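PDB 4MMO: Sso-CP2 metallo-carboxypetidase from Sulfolobus solfataricus, which probably hydrolyses peptides as a zinc-dependent carboxypeptidase of the M20 family, and forms a dimer of two-domain subunits. Local coordinates for residues E3-L8 with D419-I424; L183-V188 with K320-L325; L189-K194 with R205-D210. All coordinates share one frame; numbering follows the deposited sequence.

Interaction 1. Residues E3-L8 with D419-I424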
ATOM      1  N   GLU A   3     -47.429   0.672   9.349  1.00 46.44           N
ATOM      2  CA  GLU A   3     -46.537   1.723   9.818  1.00 52.17           C
ATOM      3  C   GLU A   3     -45.137   1.203  10.150  1.00 57.71           C
ATOM      4  O   GLU A   3     -44.150   1.921   9.990  1.00 52.48           O
ATOM      5  CB  GLU A   3     -47.139   2.403  11.048  1.00 49.85           C
ATOM      6  CG  GLU A   3     -46.419   3.674  11.471  1.00 66.38           C
ATOM      7  CD  GLU A   3     -47.016   4.296  12.719  1.00 80.78           C
ATOM      8  OE1 GLU A   3     -47.764   3.597  13.438  1.00 87.88           O
ATOM      9  OE2 GLU A   3     -46.741   5.485  12.981  1.00 72.49           O
ATOM     10  N   GLU A   4     -45.054  -0.040  10.616  1.00 45.76           N
ATOM     11  CA  GLU A   4     -43.774  -0.635  10.999  1.00 46.83           C
ATOM     12  C   GLU A   4     -42.826  -0.697   9.808  1.00 49.14           C
ATOM     13  O   GLU A   4     -41.655  -0.328   9.906  1.00 37.80           O
ATOM     14  CB  GLU A   4     -43.972  -2.048  11.559  1.00 47.21           C
ATOM     15  CG  GLU A   4     -44.581  -2.106  12.956  1.00 56.32           C
ATOM     16  CD  GLU A   4     -46.045  -1.703  12.994  1.00 78.79           C
ATOM     17  OE1 GLU A   4     -46.753  -1.908  11.983  1.00 81.13           O
ATOM     18  OE2 GLU A   4     -46.491  -1.182  14.039  1.00 84.61           O
ATOM     19  N   LEU A   5     -43.338  -1.172   8.682  1.00 49.72           N
ATOM     20  CA  LEU A   5     -42.522  -1.326   7.494  1.00 44.34           C
ATOM     21  C   LEU A   5     -42.272   0.027   6.838  1.00 58.29           C
ATOM     22  O   LEU A   5     -41.144   0.341   6.459  1.00 47.70           O
ATOM     23  CB  LEU A   5     -43.193  -2.283   6.510  1.00 46.20           C
ATOM     24  CG  LEU A   5     -42.428  -2.543   5.212  1.00 56.80           C
ATOM     25  CD1 LEU A   5     -41.036  -3.077   5.498  1.00 53.32           C
ATOM     26  CD2 LEU A   5     -43.194  -3.512   4.326  1.00 59.99           C
ATOM     27  N   TYR A   6     -43.323   0.831   6.721  1.00 62.97           N
ATOM     28  CA  TYR A   6     -43.225   2.125   6.060  1.00 47.96           C
ATOM     29  C   TYR A   6     -42.187   3.016   6.728  1.00 48.96           C
ATOM     30  O   TYR A   6     -41.383   3.662   6.050  1.00 44.91           O
ATOM     31  CB  TYR A   6     -44.582   2.834   6.054  1.00 65.05           C
ATOM     32  CG  TYR A   6     -44.501   4.301   5.687  1.00 84.14           C
ATOM     33  CD1 TYR A   6     -44.432   4.703   4.358  1.00101.53           C
ATOM     34  CD2 TYR A   6     -44.491   5.284   6.669  1.00 94.22           C
ATOM     35  CE1 TYR A   6     -44.356   6.042   4.019  1.00103.83           C
ATOM     36  CE2 TYR A   6     -44.413   6.625   6.339  1.00105.67           C
ATOM     37  CZ  TYR A   6     -44.346   6.998   5.013  1.00110.48           C
ATOM     38  OH  TYR A   6     -44.271   8.331   4.681  1.00115.24           O
ATOM     39  N   THR A   7     -42.197   3.048   8.057  1.00 41.99           N
ATOM     40  CA  THR A   7     -41.279   3.912   8.787  1.00 52.80           C
ATOM     41  C   THR A   7     -39.840   3.431   8.624  1.00 40.70           C
ATOM     42  O   THR A   7     -38.916   4.240   8.531  1.00 37.20           O
ATOM     43  CB  THR A   7     -41.650   3.994  10.273  1.00 36.20           C
ATOM     44  OG1 THR A   7     -43.001   4.450  10.392  1.00 47.95           O
ATOM     45  CG2 THR A   7     -40.730   4.966  11.014  1.00 43.17           C
ATOM     46  N   LEU A   8     -39.652   2.116   8.577  1.00 37.99           N
ATOM     47  CA  LEU A   8     -38.319   1.560   8.384  1.00 34.39           C
ATOM     48  C   LEU A   8     -37.767   1.983   7.023  1.00 36.99           C
ATOM     49  O   LEU A   8     -36.615   2.408   6.926  1.00 42.56           O
ATOM     50  CB  LEU A   8     -38.336   0.033   8.509  1.00 35.45           C
ATOM     51  CG  LEU A   8     -37.060  -0.694   8.074  1.00 38.86           C
ATOM     52  CD1 LEU A   8     -35.848  -0.188   8.845  1.00 34.38           C
ATOM     53  CD2 LEU A   8     -37.217  -2.196   8.247  1.00 45.05           C
ATOM     54  N   ASP A 419     -37.952 -11.246   8.886  1.00 37.81           N
ATOM     55  CA  ASP A 419     -36.994 -11.177   9.985  1.00 52.83           C
ATOM     56  C   ASP A 419     -37.139  -9.864  10.743  1.00 42.90           C
ATOM     57  O   ASP A 419     -36.854  -9.795  11.938  1.00 41.66           O
ATOM     58  CB  ASP A 419     -35.561 -11.346   9.477  1.00 50.67           C
ATOM     59  CG  ASP A 419     -35.271 -12.757   9.010  1.00 58.67           C
ATOM     60  OD1 ASP A 419     -36.092 -13.658   9.283  1.00 70.25           O
ATOM     61  OD2 ASP A 419     -34.219 -12.973   8.378  1.00 56.49           O
ATOM     62  N   TYR A 420     -37.588  -8.822  10.047  1.00 41.61           N
ATOM     63  CA  TYR A 420     -37.821  -7.533  10.684  1.00 38.64           C
ATOM     64  C   TYR A 420     -38.983  -7.650  11.660  1.00 37.87           C
ATOM     65  O   TYR A 420     -38.936  -7.116  12.768  1.00 41.24           O
ATOM     66  CB  TYR A 420     -38.120  -6.455   9.637  1.00 36.32           C
ATOM     67  CG  TYR A 420     -38.562  -5.134  10.222  1.00 34.43           C
ATOM     68  CD1 TYR A 420     -37.772  -4.465  11.150  1.00 31.25           C
ATOM     69  CD2 TYR A 420     -39.762  -4.550   9.841  1.00 36.32           C
ATOM     70  CE1 TYR A 420     -38.172  -3.252  11.689  1.00 30.57           C
ATOM     71  CE2 TYR A 420     -40.168  -3.336  10.372  1.00 40.94           C
ATOM     72  CZ  TYR A 420     -39.367  -2.691  11.292  1.00 40.78           C
ATOM     73  OH  TYR A 420     -39.765  -1.484  11.822  1.00 43.43           O
ATOM     74  N   TYR A 421     -40.025  -8.360  11.243  1.00 35.36           N
ATOM     75  CA  TYR A 421     -41.202  -8.553  12.083  1.00 43.90           C
ATOM     76  C   TYR A 421     -40.910  -9.473  13.264  1.00 44.94           C
ATOM     77  O   TYR A 421     -41.433  -9.263  14.356  1.00 41.36           O
ATOM     78  CB  TYR A 421     -42.375  -9.091  11.258  1.00 41.44           C
ATOM     79  CG  TYR A 421     -42.956  -8.063  10.314  1.00 55.12           C
ATOM     80  CD1 TYR A 421     -43.469  -6.867  10.796  1.00 57.14           C
ATOM     81  CD2 TYR A 421     -42.993  -8.288   8.947  1.00 68.70           C
ATOM     82  CE1 TYR A 421     -43.997  -5.922   9.944  1.00 57.38           C
ATOM     83  CE2 TYR A 421     -43.522  -7.346   8.084  1.00 71.24           C
ATOM     84  CZ  TYR A 421     -44.021  -6.166   8.588  1.00 58.69           C
ATOM     85  OH  TYR A 421     -44.551  -5.223   7.736  1.00 54.27           O
ATOM     86  N   LYS A 422     -40.069 -10.483  13.058  1.00 33.93           N
ATOM     87  CA  LYS A 422     -39.684 -11.358  14.164  1.00 45.41           C
ATOM     88  C   LYS A 422     -38.844 -10.594  15.180  1.00 49.20           C
ATOM     89  O   LYS A 422     -38.884 -10.891  16.372  1.00 36.76           O
ATOM     90  CB  LYS A 422     -38.902 -12.580  13.677  1.00 40.04           C
ATOM     91  CG  LYS A 422     -39.745 -13.658  13.018  1.00 45.42           C
ATOM     92  CD  LYS A 422     -38.996 -14.980  13.013  1.00 76.69           C
ATOM     93  CE  LYS A 422     -39.585 -15.974  12.031  1.00 85.65           C
ATOM     94  NZ  LYS A 422     -38.583 -17.007  11.647  1.00 92.67           N
ATOM     95  N   ALA A 423     -38.085  -9.608  14.705  1.00 39.23           N
ATOM     96  CA  ALA A 423     -37.213  -8.839  15.584  1.00 35.41           C
ATOM     97  C   ALA A 423     -38.039  -7.973  16.528  1.00 37.84           C
ATOM     98  O   ALA A 423     -37.754  -7.902  17.725  1.00 36.52           O
ATOM     99  CB  ALA A 423     -36.246  -7.983  14.770  1.00 30.71           C
ATOM    100  N   ILE A 424     -39.057  -7.311  15.981  1.00 34.44           N
ATOM    101  CA  ILE A 424     -40.006  -6.557  16.794  1.00 38.79           C
ATOM    102  C   ILE A 424     -40.593  -7.490  17.850  1.00 49.50           C
ATOM    103  O   ILE A 424     -40.690  -7.149  19.029  1.00 45.44           O
ATOM    104  CB  ILE A 424     -41.157  -5.983  15.931  1.00 38.22           C
ATOM    105  CG1 ILE A 424     -40.615  -4.949  14.940  1.00 37.51           C
ATOM    106  CG2 ILE A 424     -42.236  -5.343  16.810  1.00 31.38           C
ATOM    107  CD1 ILE A 424     -41.604  -4.537  13.862  1.00 36.15           C
TER
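The phenol of Y420 meets the backbone of E4 and the side chain of L8. Its hydroxyl donates to E4 O, with 2.9 Å from Y420 OH to that oxygen, and arrives 45° above the carbonyl plane. L8 N lies 3.4 Å from the same oxygen, so E4 O accepts from the phenol as well as, weakly, from its own helix. One methyl of L8 sits squarely over the ring in a CH-pi contact, CD2 being 3.5 Å from the Y420 centroid. I424 CD1, from the ring's own helix, lies on the opposite face, toward the rim, and also touches E4 CG at 3.9 Å; the ring is thus sandwiched between a leucine methyl of one helix and an isoleucine methyl of the other. With CG anti to the backbone N (chi1 172°), Y420 directs its ring toward 3-8.

Y421 touches from one side: its OH lies 3.5 Å from L5 CB, the two side chains crossing at about a right angle. That hydroxyl is hydrogen-bonded to D2, which also accepts from L5 N and so ties the start of the N-terminal helix to the tyrosine. Of the E4 side chain, CB and CG make the contact; the carboxylate is hydrogen-bonded to H118 on helix 102-121. From that helix M110 and F114 press on Y420, while I97 of strand 96-98 touches L5 and L8. The two short axes cross at 111°, 11.2 Å apart. This is helix-helix packing between the first and last helices of the chain, joining its two ends within the zinc-binding catalytic domain of an M20 peptidase.

Interaction 2. Residues L183-V188 with K320-L325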
ATOM      1  N   LEU A 183      -7.429  -1.352  19.161  1.00 42.06           N
ATOM      2  CA  LEU A 183      -6.449  -0.278  19.101  1.00 36.75           C
ATOM      3  C   LEU A 183      -6.009  -0.086  17.651  1.00 42.33           C
ATOM      4  O   LEU A 183      -5.328  -0.946  17.096  1.00 40.83           O
ATOM      5  CB  LEU A 183      -5.232  -0.614  19.971  1.00 38.93           C
ATOM      6  CG  LEU A 183      -4.087   0.406  19.935  1.00 39.70           C
ATOM      7  CD1 LEU A 183      -4.519   1.720  20.568  1.00 50.28           C
ATOM      8  CD2 LEU A 183      -2.839  -0.134  20.619  1.00 44.91           C
ATOM      9  N   TYR A 184      -6.417   1.024  17.037  1.00 42.72           N
ATOM     10  CA  TYR A 184      -5.932   1.394  15.710  1.00 37.67           C
ATOM     11  C   TYR A 184      -4.646   2.190  15.854  1.00 39.36           C
ATOM     12  O   TYR A 184      -4.551   3.075  16.702  1.00 39.64           O
ATOM     13  CB  TYR A 184      -6.941   2.258  14.949  1.00 40.32           C
ATOM     14  CG  TYR A 184      -8.174   1.542  14.457  1.00 49.17           C
ATOM     15  CD1 TYR A 184      -8.075   0.469  13.582  1.00 58.39           C
ATOM     16  CD2 TYR A 184      -9.443   1.962  14.842  1.00 60.38           C
ATOM     17  CE1 TYR A 184      -9.204  -0.183  13.122  1.00 71.01           C
ATOM     18  CE2 TYR A 184     -10.580   1.321  14.382  1.00 54.48           C
ATOM     19  CZ  TYR A 184     -10.454   0.250  13.521  1.00 72.81           C
ATOM     20  OH  TYR A 184     -11.584  -0.392  13.066  1.00 91.04           O
ATOM     21  N   VAL A 185      -3.667   1.884  15.012  1.00 40.02           N
ATOM     22  CA  VAL A 185      -2.399   2.598  15.025  1.00 32.33           C
ATOM     23  C   VAL A 185      -1.911   2.837  13.606  1.00 40.74           C
ATOM     24  O   VAL A 185      -2.042   1.970  12.739  1.00 47.71           O
ATOM     25  CB  VAL A 185      -1.330   1.820  15.812  1.00 40.71           C
ATOM     26  CG1 VAL A 185       0.054   2.445  15.635  1.00 51.15           C
ATOM     27  CG2 VAL A 185      -1.699   1.770  17.282  1.00 47.09           C
ATOM     28  N   GLU A 186      -1.357   4.022  13.378  1.00 34.28           N
ATOM     29  CA  GLU A 186      -0.695   4.330  12.119  1.00 32.88           C
ATOM     30  C   GLU A 186       0.758   4.686  12.375  1.00 35.15           C
ATOM     31  O   GLU A 186       1.056   5.538  13.211  1.00 37.37           O
ATOM     32  CB  GLU A 186      -1.387   5.481  11.403  1.00 31.91           C
ATOM     33  CG  GLU A 186      -0.639   5.923  10.154  1.00 67.57           C
ATOM     34  CD  GLU A 186      -1.498   6.726   9.204  1.00 73.59           C
ATOM     35  OE1 GLU A 186      -2.291   7.568   9.680  1.00 71.13           O
ATOM     36  OE2 GLU A 186      -1.383   6.509   7.980  1.00 83.59           O
ATOM     37  N   LEU A 187       1.657   4.010  11.666  1.00 31.75           N
ATOM     38  CA  LEU A 187       3.082   4.300  11.741  1.00 31.81           C
ATOM     39  C   LEU A 187       3.482   5.040  10.482  1.00 50.96           C
ATOM     40  O   LEU A 187       3.076   4.660   9.389  1.00 37.85           O
ATOM     41  CB  LEU A 187       3.895   3.011  11.847  1.00 38.30           C
ATOM     42  CG  LEU A 187       3.584   2.090  13.024  1.00 36.83           C
ATOM     43  CD1 LEU A 187       4.491   0.870  12.983  1.00 37.17           C
ATOM     44  CD2 LEU A 187       3.736   2.830  14.344  1.00 46.87           C
ATOM     45  N   VAL A 188       4.272   6.096  10.639  1.00 47.66           N
ATOM     46  CA  VAL A 188       4.722   6.887   9.503  1.00 43.89           C
ATOM     47  C   VAL A 188       6.212   7.175   9.599  1.00 47.30           C
ATOM     48  O   VAL A 188       6.717   7.557  10.655  1.00 46.85           O
ATOM     49  CB  VAL A 188       3.961   8.224   9.404  1.00 50.35           C
ATOM     50  CG1 VAL A 188       4.396   8.994   8.164  1.00 43.09           C
ATOM     51  CG2 VAL A 188       2.457   7.984   9.375  1.00 40.96           C
ATOM     52  N   LYS A 320      -2.833   0.612  27.645  1.00 38.73           N
ATOM     53  CA  LYS A 320      -1.627  -0.069  28.091  1.00 40.51           C
ATOM     54  C   LYS A 320      -0.900  -0.725  26.912  1.00 37.14           C
ATOM     55  O   LYS A 320       0.323  -0.645  26.807  1.00 32.76           O
ATOM     56  CB  LYS A 320      -1.966  -1.114  29.148  1.00 36.68           C
ATOM     57  CG  LYS A 320      -0.754  -1.811  29.727  1.00 37.60           C
ATOM     58  CD  LYS A 320      -1.116  -2.600  30.972  1.00 40.70           C
ATOM     59  CE  LYS A 320       0.104  -3.277  31.573  1.00 54.19           C
ATOM     60  NZ  LYS A 320      -0.230  -4.008  32.828  1.00 76.90           N
ATOM     61  N   VAL A 321      -1.655  -1.370  26.027  1.00 31.25           N
ATOM     62  CA  VAL A 321      -1.066  -2.047  24.878  1.00 41.49           C
ATOM     63  C   VAL A 321      -0.336  -1.032  24.008  1.00 27.20           C
ATOM     64  O   VAL A 321       0.723  -1.325  23.456  1.00 35.52           O
ATOM     65  CB  VAL A 321      -2.137  -2.796  24.053  1.00 38.07           C
ATOM     66  CG1 VAL A 321      -1.565  -3.304  22.732  1.00 43.14           C
ATOM     67  CG2 VAL A 321      -2.697  -3.958  24.860  1.00 34.48           C
ATOM     68  N   PHE A 322      -0.903   0.166  23.908  1.00 34.61           N
ATOM     69  CA  PHE A 322      -0.286   1.249  23.157  1.00 29.91           C
ATOM     70  C   PHE A 322       1.074   1.603  23.746  1.00 43.18           C
ATOM     71  O   PHE A 322       2.021   1.880  23.014  1.00 42.78           O
ATOM     72  CB  PHE A 322      -1.195   2.479  23.162  1.00 33.89           C
ATOM     73  CG  PHE A 322      -0.741   3.581  22.244  1.00 47.20           C
ATOM     74  CD1 PHE A 322      -0.410   3.313  20.925  1.00 47.21           C
ATOM     75  CD2 PHE A 322      -0.667   4.889  22.694  1.00 50.13           C
ATOM     76  CE1 PHE A 322       0.001   4.328  20.075  1.00 46.80           C
ATOM     77  CE2 PHE A 322      -0.262   5.908  21.847  1.00 49.75           C
ATOM     78  CZ  PHE A 322       0.071   5.626  20.536  1.00 47.04           C
ATOM     79  N   GLU A 323       1.172   1.589  25.071  1.00 34.78           N
ATOM     80  CA  GLU A 323       2.430   1.910  25.737  1.00 36.60           C
ATOM     81  C   GLU A 323       3.447   0.792  25.524  1.00 36.40           C
ATOM     82  O   GLU A 323       4.631   1.056  25.304  1.00 39.34           O
ATOM     83  CB  GLU A 323       2.209   2.153  27.238  1.00 30.56           C
ATOM     84  CG  GLU A 323       3.477   2.506  28.006  1.00 59.77           C
ATOM     85  CD  GLU A 323       4.204   3.716  27.434  1.00 77.03           C
ATOM     86  OE1 GLU A 323       3.530   4.662  26.970  1.00 66.34           O
ATOM     87  OE2 GLU A 323       5.454   3.719  27.447  1.00 64.60           O
ATOM     88  N   LEU A 324       2.984  -0.453  25.594  1.00 37.42           N
ATOM     89  CA  LEU A 324       3.850  -1.602  25.351  1.00 35.40           C
ATOM     90  C   LEU A 324       4.367  -1.580  23.915  1.00 41.81           C
ATOM     91  O   LEU A 324       5.541  -1.853  23.661  1.00 36.80           O
ATOM     92  CB  LEU A 324       3.101  -2.909  25.609  1.00 34.59           C
ATOM     93  CG  LEU A 324       2.674  -3.198  27.049  1.00 38.91           C
ATOM     94  CD1 LEU A 324       1.971  -4.543  27.121  1.00 38.69           C
ATOM     95  CD2 LEU A 324       3.862  -3.173  28.000  1.00 36.41           C
ATOM     96  N   LEU A 325       3.482  -1.253  22.980  1.00 27.67           N
ATOM     97  CA  LEU A 325       3.868  -1.127  21.586  1.00 35.65           C
ATOM     98  C   LEU A 325       4.948  -0.068  21.442  1.00 39.73           C
ATOM     99  O   LEU A 325       5.932  -0.265  20.733  1.00 43.79           O
ATOM    100  CB  LEU A 325       2.664  -0.750  20.726  1.00 35.02           C
ATOM    101  CG  LEU A 325       2.990  -0.394  19.274  1.00 38.52           C
ATOM    102  CD1 LEU A 325       3.620  -1.585  18.562  1.00 34.92           C
ATOM    103  CD2 LEU A 325       1.746   0.082  18.542  1.00 38.07           C
TER
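Helix 318-331 lies across one face of the antiparallel sheet of the M20 dimerisation domain, and this contact is where it covers strand 178-190. Over the short segments the helix and strand axes run 9.9 Å apart, with 32° between their directions. L183 and V185, alternate residues of the strand, both point at the helix, and the interface is wholly apolar.

L183 presses a single methyl into the start of the helical segment. Its CD2 lies 3.8 Å from F322 N and also touches F322 CB, resting on the helix backbone. The same methyl meets V321 CG1 at 4.0 Å. With CG anti to the backbone N (chi1 177°), the leucine extends away from the strand, which lets CD2 reach the helix backbone at F322. V185 works one turn further along the helix: its CG2 meets L325 CD2 at 4.0 Å, the valine and leucine reaching toward each other tip to tip. CG1 of V185 touches the same leucine methyl, which is thus held against both branches of the valine. The F322 ring leans in obliquely, with 4.2 Å between its CE1 and V185 CG2, and its other neighbours include A340 of strand 337-348.

The layer continues beyond the pair. L325 also packs on L218 of helix 207-218, whereas L183 and V185 extend their contacts to F343 and I338 of strand 337-348. On the strand's other side the Y184 ring meets that of H341, and Y184 packs on S296 of the second subunit. One sheet face covered by helices, with the strand next to them supplying alternate apolar residues, is the two-layer alpha/beta sandwich of the M20 dimerisation domain.

Interaction 3. Residues L189-K194 with R205-D210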
ATOM      1  N   LEU A 189       6.907   6.976   8.483  1.00 38.88           N
ATOM      2  CA  LEU A 189       8.298   7.373   8.345  1.00 46.72           C
ATOM      3  C   LEU A 189       8.379   8.391   7.223  1.00 53.60           C
ATOM      4  O   LEU A 189       7.745   8.224   6.182  1.00 47.80           O
ATOM      5  CB  LEU A 189       9.184   6.171   8.010  1.00 37.14           C
ATOM      6  CG  LEU A 189       9.256   5.038   9.030  1.00 46.66           C
ATOM      7  CD1 LEU A 189      10.170   3.939   8.513  1.00 44.26           C
ATOM      8  CD2 LEU A 189       9.739   5.546  10.373  1.00 45.72           C
ATOM      9  N   ASP A 190       9.145   9.452   7.446  1.00 43.66           N
ATOM     10  CA  ASP A 190       9.378  10.460   6.424  1.00 53.75           C
ATOM     11  C   ASP A 190      10.834  10.897   6.520  1.00 49.45           C
ATOM     12  O   ASP A 190      11.221  11.567   7.477  1.00 48.48           O
ATOM     13  CB  ASP A 190       8.435  11.648   6.611  1.00 51.30           C
ATOM     14  CG  ASP A 190       8.261  12.456   5.344  1.00 74.69           C
ATOM     15  OD1 ASP A 190       9.239  12.567   4.577  1.00 80.22           O
ATOM     16  OD2 ASP A 190       7.148  12.971   5.106  1.00 76.47           O
ATOM     17  N   TYR A 191      11.635  10.499   5.536  1.00 41.63           N
ATOM     18  CA  TYR A 191      13.088  10.654   5.610  1.00 49.41           C
ATOM     19  C   TYR A 191      13.617  11.835   4.802  1.00 53.40           C
ATOM     20  O   TYR A 191      14.782  12.203   4.933  1.00 52.40           O
ATOM     21  CB  TYR A 191      13.781   9.378   5.124  1.00 46.80           C
ATOM     22  CG  TYR A 191      13.766   8.219   6.100  1.00 50.51           C
ATOM     23  CD1 TYR A 191      13.199   8.339   7.362  1.00 46.64           C
ATOM     24  CD2 TYR A 191      14.336   7.000   5.753  1.00 48.97           C
ATOM     25  CE1 TYR A 191      13.194   7.274   8.249  1.00 40.94           C
ATOM     26  CE2 TYR A 191      14.338   5.935   6.632  1.00 46.58           C
ATOM     27  CZ  TYR A 191      13.767   6.075   7.878  1.00 46.53           C
ATOM     28  OH  TYR A 191      13.770   5.013   8.755  1.00 41.50           O
ATOM     29  N   GLY A 192      12.775  12.413   3.955  1.00 50.13           N
ATOM     30  CA  GLY A 192      13.192  13.532   3.134  1.00 50.98           C
ATOM     31  C   GLY A 192      12.012  14.270   2.540  1.00 62.17           C
ATOM     32  O   GLY A 192      10.859  13.934   2.813  1.00 50.26           O
ATOM     33  N   THR A 193      12.304  15.271   1.717  1.00 55.68           N
ATOM     34  CA  THR A 193      11.270  16.120   1.143  1.00 57.28           C
ATOM     35  C   THR A 193      10.717  15.549  -0.157  1.00 57.27           C
ATOM     36  O   THR A 193       9.587  15.856  -0.541  1.00 59.08           O
ATOM     37  CB  THR A 193      11.806  17.536   0.868  1.00 67.99           C
ATOM     38  OG1 THR A 193      12.985  17.455   0.055  1.00 76.10           O
ATOM     39  CG2 THR A 193      12.141  18.244   2.172  1.00 64.15           C
ATOM     40  N   LYS A 194      11.508  14.724  -0.833  1.00 48.53           N
ATOM     41  CA  LYS A 194      11.099  14.181  -2.125  1.00 64.69           C
ATOM     42  C   LYS A 194      11.695  12.805  -2.398  1.00 53.64           C
ATOM     43  O   LYS A 194      12.697  12.412  -1.798  1.00 48.87           O
ATOM     44  CB  LYS A 194      11.503  15.138  -3.247  1.00 64.13           C
ATOM     45  CG  LYS A 194      13.002  15.367  -3.354  1.00 79.16           C
ATOM     46  CD  LYS A 194      13.327  16.424  -4.396  1.00 88.25           C
ATOM     47  CE  LYS A 194      14.802  16.793  -4.372  1.00 89.40           C
ATOM     48  NZ  LYS A 194      15.677  15.625  -4.660  1.00 98.36           N
ATOM     49  N   ARG A 205      19.077   5.699   3.747  1.00 50.77           N
ATOM     50  CA  ARG A 205      18.174   4.670   4.231  1.00 51.42           C
ATOM     51  C   ARG A 205      16.897   4.710   3.403  1.00 46.45           C
ATOM     52  O   ARG A 205      16.469   5.772   2.953  1.00 48.41           O
ATOM     53  CB  ARG A 205      17.840   4.891   5.705  1.00 45.20           C
ATOM     54  CG  ARG A 205      19.034   4.798   6.639  1.00 42.72           C
ATOM     55  CD  ARG A 205      18.588   4.519   8.064  1.00 48.42           C
ATOM     56  NE  ARG A 205      17.991   3.190   8.189  1.00 43.47           N
ATOM     57  CZ  ARG A 205      18.673   2.078   8.450  1.00 44.95           C
ATOM     58  NH1 ARG A 205      19.986   2.117   8.627  1.00 41.90           N
ATOM     59  NH2 ARG A 205      18.038   0.920   8.539  1.00 38.87           N
ATOM     60  N   ASN A 206      16.302   3.543   3.194  1.00 40.35           N
ATOM     61  CA  ASN A 206      15.040   3.434   2.476  1.00 40.44           C
ATOM     62  C   ASN A 206      13.923   3.212   3.505  1.00 47.37           C
ATOM     63  O   ASN A 206      14.010   2.299   4.323  1.00 46.09           O
ATOM     64  CB  ASN A 206      15.134   2.290   1.453  1.00 33.91           C
ATOM     65  CG  ASN A 206      13.826   2.030   0.722  1.00 40.20           C
ATOM     66  OD1 ASN A 206      12.791   1.767   1.333  1.00 43.36           O
ATOM     67  ND2 ASN A 206      13.877   2.088  -0.602  1.00 41.05           N
ATOM     68  N   PRO A 207      12.881   4.060   3.486  1.00 43.08           N
ATOM     69  CA  PRO A 207      11.835   3.950   4.509  1.00 49.80           C
ATOM     70  C   PRO A 207      10.930   2.726   4.337  1.00 46.70           C
ATOM     71  O   PRO A 207      10.425   2.220   5.340  1.00 39.43           O
ATOM     72  CB  PRO A 207      11.035   5.241   4.327  1.00 46.28           C
ATOM     73  CG  PRO A 207      11.201   5.576   2.891  1.00 45.12           C
ATOM     74  CD  PRO A 207      12.602   5.154   2.540  1.00 47.16           C
ATOM     75  N   CYS A 208      10.726   2.262   3.104  1.00 26.94           N
ATOM     76  CA  CYS A 208       9.939   1.044   2.872  1.00 37.85           C
ATOM     77  C   CYS A 208      10.531  -0.138   3.619  1.00 38.52           C
ATOM     78  O   CYS A 208       9.838  -0.823   4.371  1.00 44.29           O
ATOM     79  CB  CYS A 208       9.891   0.687   1.388  1.00 40.68           C
ATOM     80  SG  CYS A 208       9.463   2.038   0.311  1.00 73.00           S
ATOM     81  N   ILE A 209      11.817  -0.383   3.395  1.00 33.40           N
ATOM     82  CA  ILE A 209      12.481  -1.530   3.992  1.00 33.57           C
ATOM     83  C   ILE A 209      12.522  -1.385   5.510  1.00 37.76           C
ATOM     84  O   ILE A 209      12.275  -2.350   6.234  1.00 36.98           O
ATOM     85  CB  ILE A 209      13.914  -1.744   3.409  1.00 36.38           C
ATOM     86  CG1 ILE A 209      14.576  -2.987   4.009  1.00 41.18           C
ATOM     87  CG2 ILE A 209      14.792  -0.543   3.653  1.00 44.27           C
ATOM     88  CD1 ILE A 209      13.896  -4.271   3.624  1.00 47.66           C
ATOM     89  N   ASP A 210      12.815  -0.176   5.987  1.00 34.26           N
ATOM     90  CA  ASP A 210      12.907   0.065   7.423  1.00 45.58           C
ATOM     91  C   ASP A 210      11.574  -0.225   8.096  1.00 42.15           C
ATOM     92  O   ASP A 210      11.527  -0.909   9.115  1.00 37.13           O
ATOM     93  CB  ASP A 210      13.345   1.501   7.719  1.00 37.13           C
ATOM     94  CG  ASP A 210      14.828   1.726   7.470  1.00 51.16           C
ATOM     95  OD1 ASP A 210      15.549   0.739   7.203  1.00 38.99           O
ATOM     96  OD2 ASP A 210      15.275   2.893   7.551  1.00 38.97           O
TER
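Strand 178-190 ends at D190 and gives way to a loop, which lies beside the first turn of helix 207-218, with L189 and P207 the closest residues at 6.2 Å between their CA atoms. L189 lays CD1 against P207 O at 3.6 Å, and the same methyl touches D210 CB.

Y191 carries most of the contact. P207 CB stands over one face of its ring, toward the rim, 4.3 Å from the centroid, a CH-pi contact. R205 O and D210 OD2 lie at the ring edge, in its plane, and R205 CB comes to 3.8 Å from Y191 CE2. The hydroxyl donates to the carboxylate, Y191 OH to D210 OD2 being 2.9 Å, and uses the anti lone pair of that oxygen. Ring and carboxylate planes are turned 62° apart. On its syn side OD2 also takes a nearly straight bond from R205 NE (2.8 Å, 170°), while R205 NH2 reaches D210 OD1 at 2.8 Å from above the carboxylate plane. The arginine thus grips the aspartate side-on, its chain bent at chi3 (67°) to bring NE and NH2 round to the two oxygens. An alanine at D210 is likely to leave the Y191 hydroxyl without its acceptor and R205 without this carboxylate, less firmly fixed.

N206 caps the helix: its OD1 accepts from I209 N at 3.1 Å and weakly from C208 N, while its ND2 turns to N283 of the second subunit. F261 of that subunit packs on Y191, and C208 is disulfide-bonded to C289 of its own chain. The phenol bond joins loop to helix at the subunit interface, and the salt bridge fixes the carboxylate that receives it, which would probably favour the ionised form of D210.

Interactions 2 and 3 belong to the dimerisation domain and interaction 1 to the catalytic one, on the opposite side of the chain's centre. Strand 178-190 serves both of the former: 183-188 packs against helix 318-331, while the residues that follow directly, 189-194, meet the start of helix 207-218, the two centres about 20 Å apart. Interaction 3 is nested within the loop closed by interaction 2, and both within that closed by interaction 1, which lies about 42 Å from interaction 2 and about 54 Å from interaction 3, centre to centre. Interaction 1 lies in the domain of the zinc ion held by H71, D104 and E163, the L8 side chain about 14 Å from the metal. Interaction 3 has many contacts with the second subunit.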